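DUF3013 family protein (Enterococcus faecalis, PDB 3NAT) is of unknown function and belongs to the DUF3013 family, folding as an alpha-beta half sandwich in which helices pack on a beta sheet. Local coordinates at residues Trp30-Thr36 and Ile159-Ser163; Val41-Asn47 and Glu64-Asp70; Arg100-Gly106 and Met146-Ala151; Gly106-Leu111 and His137-Phe143. All coordinates share one frame; numbering follows the deposited sequence.

Contact 1 of 4, residues Trp30-Thr36 and Ile159-Ser163; sequences WDRKNHT and IAYPS
This is a side-chain contact between the turn at the edge of the sheet, at Trp30, and the C-terminal tail, at Tyr161 and Pro162. Trp30 is near the end of strand 25-31, and the tail residues lie in the loop after strand 158-159. The indole NE1 of Trp30 donates to Tyr161 OH at 2.7 Å. The bond is nearly straight, 165° at the hydrogen, and the hydroxyl lies in the indole plane. With chi1 at -176°, Trp30 swings its indole away from its own backbone N and toward the tail. Its far end, CH2, then meets Pro162 CB at 3.6 Å. The five-membered ring of Trp30 and the Tyr161 ring meet obliquely, planes at 80°. The strand hands over to a type I beta turn from Arg32 to His35, part of the hairpin link to strand 36-46. Asp31 OD1 accepts from Asn34 N at 3.0 Å, an Asx motif that braces this turn. Tyr161 OH also meets a water at 2.6 Å, and the same water donates to Arg32 O. On the same chain, Leu10 of helix 9-20 packs on Trp30 and Pro162, while the Tyr161 ring meets that of Tyr93. The exposed Arg32 guanidinium brings its edge near Ser163.

Contact 2 of 4, residues Val41-Asn47 and Glu64-Asp70; sequences VRLYAEN and EFIEFED
Arg42 and Glu69 face each other across two antiparallel strands, 36-46 and 65-75, the two inner strands of the four-stranded mixed sheet. The short strand segments run at 160° to each other. Hydrogen-bonded pairs (Val41 with Asp70, Leu43 with Phe68, Ala45 with Ile66) alternate with non-hydrogen-bonded ones. Phe68 N to Leu43 O, at 2.7 Å, is among the straighter bonds, with 168° at the hydrogen. The bond from Ile66 N to Ala45 O is weak.

The face bearing Val41, Leu43, Ala45, Ile66 and Phe68 is the tightly packed one. Ile66 chi1, at 69°, sets CG1 between the backbone N and the carbonyl carbon, and there it touches Ala45 CB at 3.8 Å. Leu115, Leu122 and Leu123 of helix 101-125 pack against this side. Phe68 also meets Phe134 edge-to-face.

The other face is looser and more polar. Arg42, Glu67 and Glu69 form a salt-bridge network there. The Arg42 and Glu69 side chains run side by side, and Arg42 NE approaches Glu69 OE2 at 2.9 Å in a bent, weak hydrogen bond. Glu67 OE2 lies well out of the guanidinium plane, so that pairing rests on charge alone. Glu67 lies alongside Tyr44, whose hydroxyl has a weak hydrogen bond to Glu25. Near the strand ends the exposed Phe65 lays one ring face over the backbone of Ala45 and Glu46, and its edge atom CE2 meets Tyr44 CB at 3.5 Å.

Contact 3 of 4, residues Arg100-Gly106 and Met146-Ala151; sequences RKAVLDG and MIKKVA
Helix-helix packing sets Ala102 and Gly106, near the start of helix 101-125, against Ile147 and Val150 in the C-terminal part of helix 140-151. The short segments come within 8.0 Å at an angle of 127°. The approach falls at the small residues: Gly106 CA lies 4.1 Å from Ile147 N. Gly106 O also meets CG of Met146, a selenomethionine, at 3.4 Å. One turn earlier, the methyl of Ala102 fits among Ile147, Val150 and Ala151. Its CB is 4.1 Å from Val150 CG1. A chi1 of 169° puts that Val150 branch against Ala102 CA and Asp105 CB. Ile147 CG2 also meets Val103 CG2 of helix 101-125 at 4.2 Å. The contact is thus chiefly apolar, between methyl groups and backbone. Arg100, at the N-cap position, bends its chain at chi3 (53°) and brings the guanidinium edge to Ala151, with NH2 3.8 Å from its CB. Asp105 offers its CB to Val150 but turns OD1 to a hydrogen bond with Tyr12 OH. Behind the pair, Tyr12 and Leu13 of helix 9-20 pack on Leu104, and Ile159 of strand 158-159 touches Lys101. Met146 leans along helix 101-125, onto His109 and Val113.

Contact 4 of 4, residues Gly106-Leu111 and His137-Phe143; sequences GFIHYL and HWEPADF
Tyr110 of helix 101-125 sits between Trp138 and the start of helix 140-151, and aromatic contacts dominate. Phe107, Tyr110 and Trp138 form a cluster. The edge of Tyr110 points at the face of Trp138, an edge-to-face (T-shaped) pair with planes at 67° and centroids 4.6 Å apart. Tyr110 CE2 stands over the indole, 3.5 Å from Trp138 CD2. The outer corner of the indole, CH2, reaches Phe107 CD1 at 3.7 Å, and these rings meet obliquely.

A second set of contacts is between rings and backbone. One face of the Tyr110 ring carries the peptide link from Asp142 to Phe143, with Phe143 N over its centre. Phe143 lays its ring edge against the helix at Gly106 and Phe107, with CE1 3.4 Å from Phe107 CA. The ring gets there because CG stands opposite the backbone N of Phe143, chi1 -179°. Trp138 CZ2 lies over the centre of the Phe143 ring.

The polar part is small. Glu139 N donates to Tyr110 OH at 2.8 Å, with 150° at the hydrogen. Glu139 is the N-cap residue of helix 140-151, and its O accepts from both Asp142 N and Phe143 N.

Around the cluster, Leu72 of strand 65-75 touches Phe107, Leu111 and Trp138, while Ile91 of strand 90-92 touches Phe107 and Phe143. The bond from Glu139 N probably holds in place the hydroxyl end of a tyrosine whose ring is held between the indole and the Asp142-Phe143 peptide. One polar bond at the helix start, set beside apolar packing, ties the loop and helix 140-151 to the long helix.

Contacts 3 and 4 are neighbours, with centres about 10 Å apart. They share Gly106 and join the same two helices, 101-125 and 140-151. Met146 CG lies 3.9 Å from His109 CB between them. Contact 1 touches contact 3 through Ile159 CD1 and Lys101 CG, 3.5 Å apart. Contact 2 stands apart on the sheet, its centre about 29 Å from those of contacts 1 and 3, on the other side of the chain's centre. Its nearest atoms come within about 5 Å of contact 4. A bound zinc ion is about 9 Å from the Thr36 side chain. A citric acid molecule, probably from the crystallisation liquor, is about 5 Å from the Phe143 side chain.

Contact 1 of 4, residues Trp30-Thr36 and Ile159-Ser163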
# COMPACT_ATOMS: atom_id res chain seq x y z
N TRP A 30 -12.14 11.87 -2.26
CA TRP A 30 -12.35 10.92 -1.18
C TRP A 30 -13.12 9.71 -1.68
O TRP A 30 -14.34 9.76 -1.83
CB TRP A 30 -13.12 11.55 -0.04
CG TRP A 30 -13.27 10.62 1.11
CD1 TRP A 30 -12.51 9.51 1.35
CD2 TRP A 30 -14.21 10.70 2.18
NE1 TRP A 30 -12.93 8.89 2.50
CE2 TRP A 30 -13.97 9.61 3.03
CE3 TRP A 30 -15.23 11.59 2.50
CZ2 TRP A 30 -14.72 9.38 4.18
CZ3 TRP A 30 -15.97 11.37 3.64
CH2 TRP A 30 -15.71 10.28 4.47
N ASP A 31 -12.39 8.63 -1.95
CA ASP A 31 -13.01 7.38 -2.33
C ASP A 31 -13.48 6.68 -1.06
O ASP A 31 -12.75 5.90 -0.46
CB ASP A 31 -12.03 6.49 -3.08
CG ASP A 31 -12.69 5.28 -3.68
OD1 ASP A 31 -13.69 4.79 -3.11
OD2 ASP A 31 -12.20 4.80 -4.73
N ARG A 32 -14.71 6.98 -0.66
CA ARG A 32 -15.22 6.49 0.61
C ARG A 32 -15.24 4.97 0.64
O ARG A 32 -14.80 4.37 1.62
CB ARG A 32 -16.60 7.08 0.93
CG ARG A 32 -16.93 7.00 2.41
CD ARG A 32 -18.37 7.39 2.74
NE ARG A 32 -18.75 6.92 4.08
CZ ARG A 32 -18.65 7.64 5.19
NH1 ARG A 32 -18.20 8.89 5.15
NH2 ARG A 32 -19.02 7.12 6.36
N LYS A 33 -15.71 4.35 -0.43
CA LYS A 33 -15.76 2.88 -0.50
C LYS A 33 -14.40 2.23 -0.28
O LYS A 33 -14.28 1.26 0.46
CB LYS A 33 -16.33 2.42 -1.85
CG LYS A 33 -17.71 2.96 -2.17
CD LYS A 33 -18.17 2.47 -3.53
CE LYS A 33 -19.57 2.98 -3.87
NZ LYS A 33 -20.59 2.47 -2.91
N ASN A 34 -13.37 2.77 -0.92
CA ASN A 34 -12.04 2.18 -0.90
C ASN A 34 -11.18 2.70 0.25
O ASN A 34 -10.01 2.33 0.37
CB ASN A 34 -11.32 2.42 -2.22
CG ASN A 34 -10.15 1.50 -2.44
OD1 ASN A 34 -10.06 0.43 -1.83
ND2 ASN A 34 -9.23 1.89 -3.32
N HIS A 35 -11.77 3.55 1.10
CA HIS A 35 -11.07 4.06 2.27
C HIS A 35 -9.79 4.75 1.87
O HIS A 35 -8.71 4.46 2.40
CB HIS A 35 -10.75 2.92 3.23
CG HIS A 35 -11.96 2.30 3.83
ND1 HIS A 35 -12.44 2.66 5.07
CD2 HIS A 35 -12.81 1.36 3.35
CE1 HIS A 35 -13.53 1.96 5.34
NE2 HIS A 35 -13.77 1.16 4.31
N THR A 36 -9.93 5.68 0.94
CA THR A 36 -8.78 6.25 0.26
C THR A 36 -9.00 7.72 -0.01
O THR A 36 -10.11 8.15 -0.30
CB THR A 36 -8.57 5.51 -1.05
OG1 THR A 36 -7.28 4.88 -1.03
CG2 THR A 36 -8.66 6.47 -2.21
N ILE A 159 -4.30 13.24 13.55
CA ILE A 159 -5.42 13.77 12.81
C ILE A 159 -6.13 12.61 12.17
O ILE A 159 -5.63 12.00 11.23
CB ILE A 159 -4.96 14.78 11.78
CG1 ILE A 159 -4.61 16.09 12.50
CG2 ILE A 159 -6.03 15.01 10.73
CD1 ILE A 159 -3.89 17.06 11.64
N ALA A 160 -7.29 12.29 12.72
CA ALA A 160 -7.98 11.05 12.41
C ALA A 160 -8.59 11.04 11.03
O ALA A 160 -8.61 12.04 10.33
CB ALA A 160 -9.04 10.80 13.44
N TYR A 161 -9.08 9.87 10.65
CA TYR A 161 -9.75 9.69 9.38
C TYR A 161 -11.25 9.87 9.58
O TYR A 161 -11.81 9.40 10.57
CB TYR A 161 -9.44 8.29 8.86
CG TYR A 161 -10.09 7.93 7.55
CD1 TYR A 161 -11.32 7.29 7.51
CD2 TYR A 161 -9.46 8.20 6.35
CE1 TYR A 161 -11.91 6.94 6.32
CE2 TYR A 161 -10.04 7.86 5.14
CZ TYR A 161 -11.27 7.23 5.14
OH TYR A 161 -11.85 6.88 3.94
N PRO A 162 -11.89 10.58 8.65
CA PRO A 162 -13.33 10.88 8.63
C PRO A 162 -14.21 9.66 8.96
O PRO A 162 -13.78 8.52 8.81
CB PRO A 162 -13.55 11.32 7.18
CG PRO A 162 -12.27 11.96 6.79
CD PRO A 162 -11.19 11.18 7.50
N SER A 163 -15.44 9.92 9.40
CA SER A 163 -16.37 8.85 9.73
C SER A 163 -17.71 9.04 9.01
O SER A 163 -18.17 10.17 8.83
CB SER A 163 -16.59 8.79 11.24
OG SER A 163 -15.40 9.11 11.93
O HOH W 1 -14.21 5.72 3.72

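Contact 2 of 4, residues Val41-Asn47 and Glu64-Asp70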
# COMPACT_ATOMS: atom_id res chain seq x y z
N VAL A 41 -3.33 16.61 -8.96
CA VAL A 41 -2.36 17.65 -9.17
C VAL A 41 -2.19 17.86 -10.67
O VAL A 41 -2.03 16.89 -11.42
CB VAL A 41 -1.05 17.23 -8.50
CG1 VAL A 41 0.13 17.51 -9.39
CG2 VAL A 41 -0.90 17.90 -7.16
N ARG A 42 -2.25 19.11 -11.12
CA ARG A 42 -2.08 19.41 -12.54
C ARG A 42 -1.12 20.55 -12.79
O ARG A 42 -1.30 21.64 -12.26
CB ARG A 42 -3.42 19.75 -13.20
CG ARG A 42 -4.37 18.59 -13.36
CD ARG A 42 -5.70 18.92 -12.72
NE ARG A 42 -6.81 18.42 -13.51
CZ ARG A 42 -8.05 18.90 -13.42
NH1 ARG A 42 -9.02 18.39 -14.17
NH2 ARG A 42 -8.31 19.90 -12.58
N LEU A 43 -0.12 20.31 -13.62
CA LEU A 43 0.74 21.38 -14.13
C LEU A 43 0.38 21.71 -15.57
O LEU A 43 0.04 20.83 -16.36
CB LEU A 43 2.21 20.99 -14.03
CG LEU A 43 2.74 20.69 -12.62
CD1 LEU A 43 4.24 20.43 -12.63
CD2 LEU A 43 2.40 21.84 -11.68
N TYR A 44 0.47 22.99 -15.92
CA TYR A 44 0.27 23.41 -17.30
C TYR A 44 1.51 24.13 -17.82
O TYR A 44 2.28 24.69 -17.05
CB TYR A 44 -0.95 24.32 -17.42
CG TYR A 44 -2.24 23.68 -16.94
CD1 TYR A 44 -2.94 22.80 -17.75
CD2 TYR A 44 -2.75 23.96 -15.69
CE1 TYR A 44 -4.12 22.21 -17.32
CE2 TYR A 44 -3.93 23.39 -15.25
CZ TYR A 44 -4.61 22.51 -16.06
OH TYR A 44 -5.78 21.94 -15.62
N ALA A 45 1.70 24.09 -19.13
CA ALA A 45 2.81 24.79 -19.77
C ALA A 45 2.49 25.04 -21.24
O ALA A 45 1.76 24.26 -21.86
CB ALA A 45 4.10 24.01 -19.62
N GLU A 46 3.03 26.12 -21.78
CA GLU A 46 2.75 26.50 -23.15
C GLU A 46 3.71 25.81 -24.11
O GLU A 46 4.93 25.89 -23.95
CB GLU A 46 2.85 28.02 -23.30
CG GLU A 46 2.37 28.56 -24.63
CD GLU A 46 2.60 30.04 -24.76
OE1 GLU A 46 2.66 30.54 -25.91
OE2 GLU A 46 2.73 30.72 -23.72
N ASN A 47 3.16 25.11 -25.10
CA ASN A 47 3.95 24.39 -26.10
C ASN A 47 4.31 25.27 -27.30
O ASN A 47 3.43 25.63 -28.09
CB ASN A 47 3.21 23.14 -26.56
CG ASN A 47 4.10 22.18 -27.30
OD1 ASN A 47 5.32 22.32 -27.29
ND2 ASN A 47 3.49 21.18 -27.93
N GLU A 64 -0.24 22.91 -27.96
CA GLU A 64 -0.27 24.36 -27.80
C GLU A 64 -0.17 24.77 -26.33
O GLU A 64 0.54 25.72 -25.99
CB GLU A 64 -1.51 24.96 -28.45
CG GLU A 64 -2.69 24.00 -28.56
CD GLU A 64 -3.28 23.63 -27.21
OE1 GLU A 64 -3.32 24.50 -26.32
OE2 GLU A 64 -3.71 22.47 -27.05
N PHE A 65 -0.88 24.06 -25.46
CA PHE A 65 -0.82 24.30 -24.02
C PHE A 65 -0.95 22.98 -23.28
O PHE A 65 -2.06 22.53 -22.99
CB PHE A 65 -1.92 25.27 -23.59
CG PHE A 65 -1.52 26.16 -22.45
CD1 PHE A 65 -1.04 27.44 -22.69
CD2 PHE A 65 -1.61 25.72 -21.14
CE1 PHE A 65 -0.67 28.27 -21.65
CE2 PHE A 65 -1.24 26.54 -20.09
CZ PHE A 65 -0.77 27.82 -20.34
N ILE A 66 0.18 22.36 -22.98
CA ILE A 66 0.20 21.02 -22.42
C ILE A 66 -0.26 20.98 -20.96
O ILE A 66 -0.15 21.95 -20.23
CB ILE A 66 1.59 20.38 -22.50
CG1 ILE A 66 2.56 21.09 -21.57
CG2 ILE A 66 2.13 20.42 -23.93
CD1 ILE A 66 3.98 20.60 -21.73
N GLU A 67 -0.78 19.82 -20.57
CA GLU A 67 -1.26 19.62 -19.21
C GLU A 67 -0.68 18.32 -18.68
O GLU A 67 -0.65 17.30 -19.37
CB GLU A 67 -2.78 19.55 -19.20
CG GLU A 67 -3.34 18.63 -18.12
CD GLU A 67 -4.80 18.90 -17.84
OE1 GLU A 67 -5.45 19.57 -18.67
OE2 GLU A 67 -5.31 18.44 -16.78
N PHE A 68 -0.19 18.35 -17.45
CA PHE A 68 0.32 17.15 -16.83
C PHE A 68 -0.41 16.90 -15.53
O PHE A 68 -0.46 17.76 -14.67
CB PHE A 68 1.81 17.26 -16.58
CG PHE A 68 2.41 16.05 -15.95
CD1 PHE A 68 3.08 15.12 -16.71
CD2 PHE A 68 2.28 15.83 -14.59
CE1 PHE A 68 3.62 14.00 -16.14
CE2 PHE A 68 2.82 14.71 -14.01
CZ PHE A 68 3.50 13.79 -14.78
N GLU A 69 -0.99 15.71 -15.39
CA GLU A 69 -1.74 15.41 -14.19
C GLU A 69 -1.14 14.22 -13.46
O GLU A 69 -0.61 13.30 -14.08
CB GLU A 69 -3.20 15.14 -14.52
CG GLU A 69 -4.03 14.77 -13.31
CD GLU A 69 -5.49 14.58 -13.64
OE1 GLU A 69 -5.88 13.43 -13.97
OE2 GLU A 69 -6.24 15.58 -13.58
N ASP A 70 -1.21 14.25 -12.14
CA ASP A 70 -0.76 13.13 -11.32
C ASP A 70 -1.57 13.06 -10.02
O ASP A 70 -2.40 13.93 -9.75
CB ASP A 70 0.73 13.23 -11.02
CG ASP A 70 1.40 11.87 -10.89
OD1 ASP A 70 0.70 10.89 -10.52
OD2 ASP A 70 2.61 11.77 -11.17

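Contact 3 of 4, residues Arg100-Gly106 and Met146-Ala151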
# COMPACT_ATOMS: atom_id res chain seq x y z
N ARG A 100 -0.18 11.30 12.09
CA ARG A 100 0.35 12.39 12.88
C ARG A 100 0.24 13.66 12.05
O ARG A 100 0.40 13.63 10.82
CB ARG A 100 1.80 12.12 13.27
CG ARG A 100 1.96 11.17 14.44
CD ARG A 100 3.37 10.62 14.52
NE ARG A 100 4.37 11.68 14.52
CZ ARG A 100 5.36 11.81 13.62
NH1 ARG A 100 5.48 10.93 12.64
NH2 ARG A 100 6.22 12.81 13.72
N LYS A 101 -0.03 14.76 12.72
CA LYS A 101 -0.15 16.04 12.04
C LYS A 101 1.13 16.34 11.28
O LYS A 101 1.09 16.82 10.15
CB LYS A 101 -0.42 17.12 13.08
CG LYS A 101 -0.77 18.48 12.52
CD LYS A 101 -1.01 19.45 13.66
CE LYS A 101 -0.43 20.81 13.34
NZ LYS A 101 -1.19 21.49 12.26
N ALA A 102 2.27 16.03 11.90
CA ALA A 102 3.59 16.35 11.33
C ALA A 102 3.77 15.75 9.96
O ALA A 102 4.44 16.31 9.10
CB ALA A 102 4.69 15.87 12.26
N VAL A 103 3.18 14.58 9.76
CA VAL A 103 3.22 13.90 8.48
C VAL A 103 2.34 14.60 7.47
O VAL A 103 2.73 14.82 6.32
CB VAL A 103 2.72 12.48 8.61
CG1 VAL A 103 2.61 11.82 7.24
CG2 VAL A 103 3.62 11.70 9.54
N LEU A 104 1.12 14.93 7.87
CA LEU A 104 0.22 15.66 7.00
C LEU A 104 0.92 16.95 6.59
O LEU A 104 0.84 17.37 5.44
CB LEU A 104 -1.08 16.00 7.71
CG LEU A 104 -2.28 15.06 7.56
CD1 LEU A 104 -2.31 14.45 6.19
CD2 LEU A 104 -2.25 13.97 8.61
N ASP A 105 1.61 17.56 7.53
CA ASP A 105 2.25 18.84 7.29
C ASP A 105 3.49 18.72 6.41
O ASP A 105 3.68 19.50 5.49
CB ASP A 105 2.61 19.51 8.60
CG ASP A 105 1.41 20.12 9.29
OD1 ASP A 105 0.40 20.31 8.59
OD2 ASP A 105 1.48 20.41 10.50
N GLY A 106 4.32 17.73 6.70
CA GLY A 106 5.51 17.48 5.91
C GLY A 106 5.10 17.19 4.48
O GLY A 106 5.78 17.53 3.51
N MSE A 146 11.34 16.48 5.62
CA MSE A 146 10.35 17.53 5.81
C MSE A 146 9.58 17.27 7.08
O MSE A 146 9.44 18.14 7.93
CB MSE A 146 9.39 17.60 4.63
CG MSE A 146 8.65 18.93 4.60
SE MSE A 146 9.81 20.44 4.16
CE MSE A 146 10.41 19.86 2.40
N ILE A 147 9.08 16.05 7.21
CA ILE A 147 8.39 15.62 8.41
C ILE A 147 9.23 15.86 9.67
O ILE A 147 8.74 16.41 10.65
CB ILE A 147 8.03 14.15 8.31
CG1 ILE A 147 7.12 13.93 7.11
CG2 ILE A 147 7.35 13.68 9.56
CD1 ILE A 147 6.83 12.47 6.83
N LYS A 148 10.50 15.46 9.64
CA LYS A 148 11.40 15.69 10.77
C LYS A 148 11.46 17.17 11.11
O LYS A 148 11.50 17.55 12.27
CB LYS A 148 12.83 15.21 10.46
CG LYS A 148 13.02 13.71 10.29
CD LYS A 148 14.31 13.25 10.97
CE LYS A 148 14.84 11.92 10.41
NZ LYS A 148 15.78 12.10 9.25
N LYS A 149 11.48 17.99 10.07
CA LYS A 149 11.67 19.42 10.25
C LYS A 149 10.46 20.06 10.92
O LYS A 149 10.60 21.02 11.69
CB LYS A 149 12.01 20.09 8.90
CG LYS A 149 13.50 20.02 8.55
CD LYS A 149 13.83 20.85 7.32
CE LYS A 149 13.36 20.17 6.04
NZ LYS A 149 13.62 20.99 4.83
N VAL A 150 9.28 19.52 10.64
CA VAL A 150 8.04 19.94 11.29
C VAL A 150 7.93 19.31 12.69
O VAL A 150 7.52 19.95 13.65
CB VAL A 150 6.81 19.52 10.45
CG1 VAL A 150 5.53 19.71 11.25
CG2 VAL A 150 6.76 20.30 9.12
N ALA A 151 8.30 18.04 12.80
CA ALA A 151 8.17 17.31 14.05
C ALA A 151 9.00 17.90 15.19
O ALA A 151 8.88 17.47 16.34
CB ALA A 151 8.52 15.84 13.83

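Contact 4 of 4, residues Gly106-Leu111 and His137-Phe143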
# COMPACT_ATOMS: atom_id res chain seq x y z
N GLY A 106 4.32 17.73 6.70
CA GLY A 106 5.51 17.48 5.91
C GLY A 106 5.10 17.19 4.48
O GLY A 106 5.78 17.53 3.51
N PHE A 107 3.96 16.54 4.35
CA PHE A 107 3.43 16.22 3.05
C PHE A 107 3.14 17.50 2.28
O PHE A 107 3.63 17.70 1.17
CB PHE A 107 2.17 15.40 3.22
CG PHE A 107 1.42 15.18 1.95
CD1 PHE A 107 1.74 14.12 1.11
CD2 PHE A 107 0.38 16.02 1.60
CE1 PHE A 107 1.03 13.91 -0.06
CE2 PHE A 107 -0.34 15.82 0.42
CZ PHE A 107 -0.01 14.76 -0.41
N ILE A 108 2.35 18.38 2.88
CA ILE A 108 2.02 19.65 2.27
C ILE A 108 3.26 20.40 1.81
O ILE A 108 3.32 20.90 0.69
CB ILE A 108 1.24 20.55 3.23
CG1 ILE A 108 -0.11 19.92 3.55
CG2 ILE A 108 1.05 21.93 2.63
CD1 ILE A 108 -0.97 19.67 2.32
N HIS A 109 4.27 20.48 2.66
CA HIS A 109 5.43 21.30 2.36
C HIS A 109 6.39 20.65 1.40
O HIS A 109 7.07 21.34 0.65
CB HIS A 109 6.12 21.73 3.65
CG HIS A 109 5.27 22.62 4.49
ND1 HIS A 109 5.13 23.97 4.24
CD2 HIS A 109 4.47 22.35 5.55
CE1 HIS A 109 4.30 24.49 5.12
NE2 HIS A 109 3.88 23.53 5.92
N TYR A 110 6.44 19.33 1.41
CA TYR A 110 7.26 18.64 0.45
C TYR A 110 6.58 18.68 -0.91
O TYR A 110 7.19 19.00 -1.93
CB TYR A 110 7.51 17.20 0.87
CG TYR A 110 8.38 16.48 -0.13
CD1 TYR A 110 9.51 17.09 -0.64
CD2 TYR A 110 8.07 15.20 -0.56
CE1 TYR A 110 10.31 16.46 -1.54
CE2 TYR A 110 8.88 14.55 -1.48
CZ TYR A 110 10.00 15.20 -1.97
OH TYR A 110 10.82 14.60 -2.88
N LEU A 111 5.29 18.38 -0.92
CA LEU A 111 4.50 18.50 -2.13
C LEU A 111 4.73 19.83 -2.83
O LEU A 111 4.78 19.91 -4.05
CB LEU A 111 3.03 18.35 -1.81
CG LEU A 111 2.11 18.41 -3.03
CD1 LEU A 111 2.53 17.38 -4.09
CD2 LEU A 111 0.68 18.20 -2.61
N HIS A 137 9.08 13.92 -9.27
CA HIS A 137 9.96 13.11 -8.45
C HIS A 137 9.65 13.22 -6.97
O HIS A 137 9.74 14.30 -6.39
CB HIS A 137 11.42 13.47 -8.73
CG HIS A 137 11.79 13.35 -10.18
ND1 HIS A 137 11.94 12.14 -10.81
CD2 HIS A 137 12.00 14.30 -11.12
CE1 HIS A 137 12.24 12.34 -12.08
NE2 HIS A 137 12.28 13.65 -12.29
N TRP A 138 9.28 12.10 -6.38
CA TRP A 138 8.99 12.05 -4.97
C TRP A 138 10.08 11.25 -4.26
O TRP A 138 10.08 10.03 -4.30
CB TRP A 138 7.62 11.42 -4.74
CG TRP A 138 7.22 11.40 -3.32
CD1 TRP A 138 7.59 10.50 -2.37
CD2 TRP A 138 6.37 12.34 -2.67
NE1 TRP A 138 7.02 10.82 -1.17
CE2 TRP A 138 6.26 11.95 -1.33
CE3 TRP A 138 5.68 13.48 -3.10
CZ2 TRP A 138 5.49 12.65 -0.40
CZ3 TRP A 138 4.91 14.17 -2.18
CH2 TRP A 138 4.83 13.75 -0.85
N GLU A 139 11.02 11.96 -3.65
CA GLU A 139 12.11 11.34 -2.90
C GLU A 139 11.73 11.19 -1.44
O GLU A 139 11.74 12.15 -0.68
CB GLU A 139 13.37 12.20 -2.98
CG GLU A 139 13.94 12.33 -4.36
CD GLU A 139 14.67 11.09 -4.81
OE1 GLU A 139 15.07 10.29 -3.93
OE2 GLU A 139 14.86 10.92 -6.03
N PRO A 140 11.41 9.96 -1.03
CA PRO A 140 11.04 9.61 0.34
C PRO A 140 11.96 10.26 1.37
O PRO A 140 11.49 10.83 2.35
CB PRO A 140 11.24 8.10 0.37
CG PRO A 140 11.02 7.67 -1.05
CD PRO A 140 11.49 8.79 -1.92
N ALA A 141 13.27 10.17 1.14
CA ALA A 141 14.24 10.78 2.04
C ALA A 141 14.02 12.28 2.23
O ALA A 141 14.29 12.82 3.30
CB ALA A 141 15.64 10.51 1.56
N ASP A 142 13.56 12.96 1.19
CA ASP A 142 13.26 14.39 1.29
C ASP A 142 11.93 14.62 1.98
O ASP A 142 11.73 15.63 2.64
CB ASP A 142 13.23 15.03 -0.09
CG ASP A 142 14.60 15.09 -0.73
OD1 ASP A 142 15.61 15.08 0.01
OD2 ASP A 142 14.65 15.16 -1.98
N PHE A 143 11.02 13.67 1.79
CA PHE A 143 9.74 13.68 2.46
C PHE A 143 9.97 13.51 3.95
O PHE A 143 9.56 14.35 4.75
CB PHE A 143 8.87 12.55 1.91
CG PHE A 143 7.50 12.50 2.52
CD1 PHE A 143 6.89 13.66 2.98
CD2 PHE A 143 6.81 11.31 2.60
CE1 PHE A 143 5.63 13.62 3.54
CE2 PHE A 143 5.55 11.25 3.15
CZ PHE A 143 4.96 12.42 3.63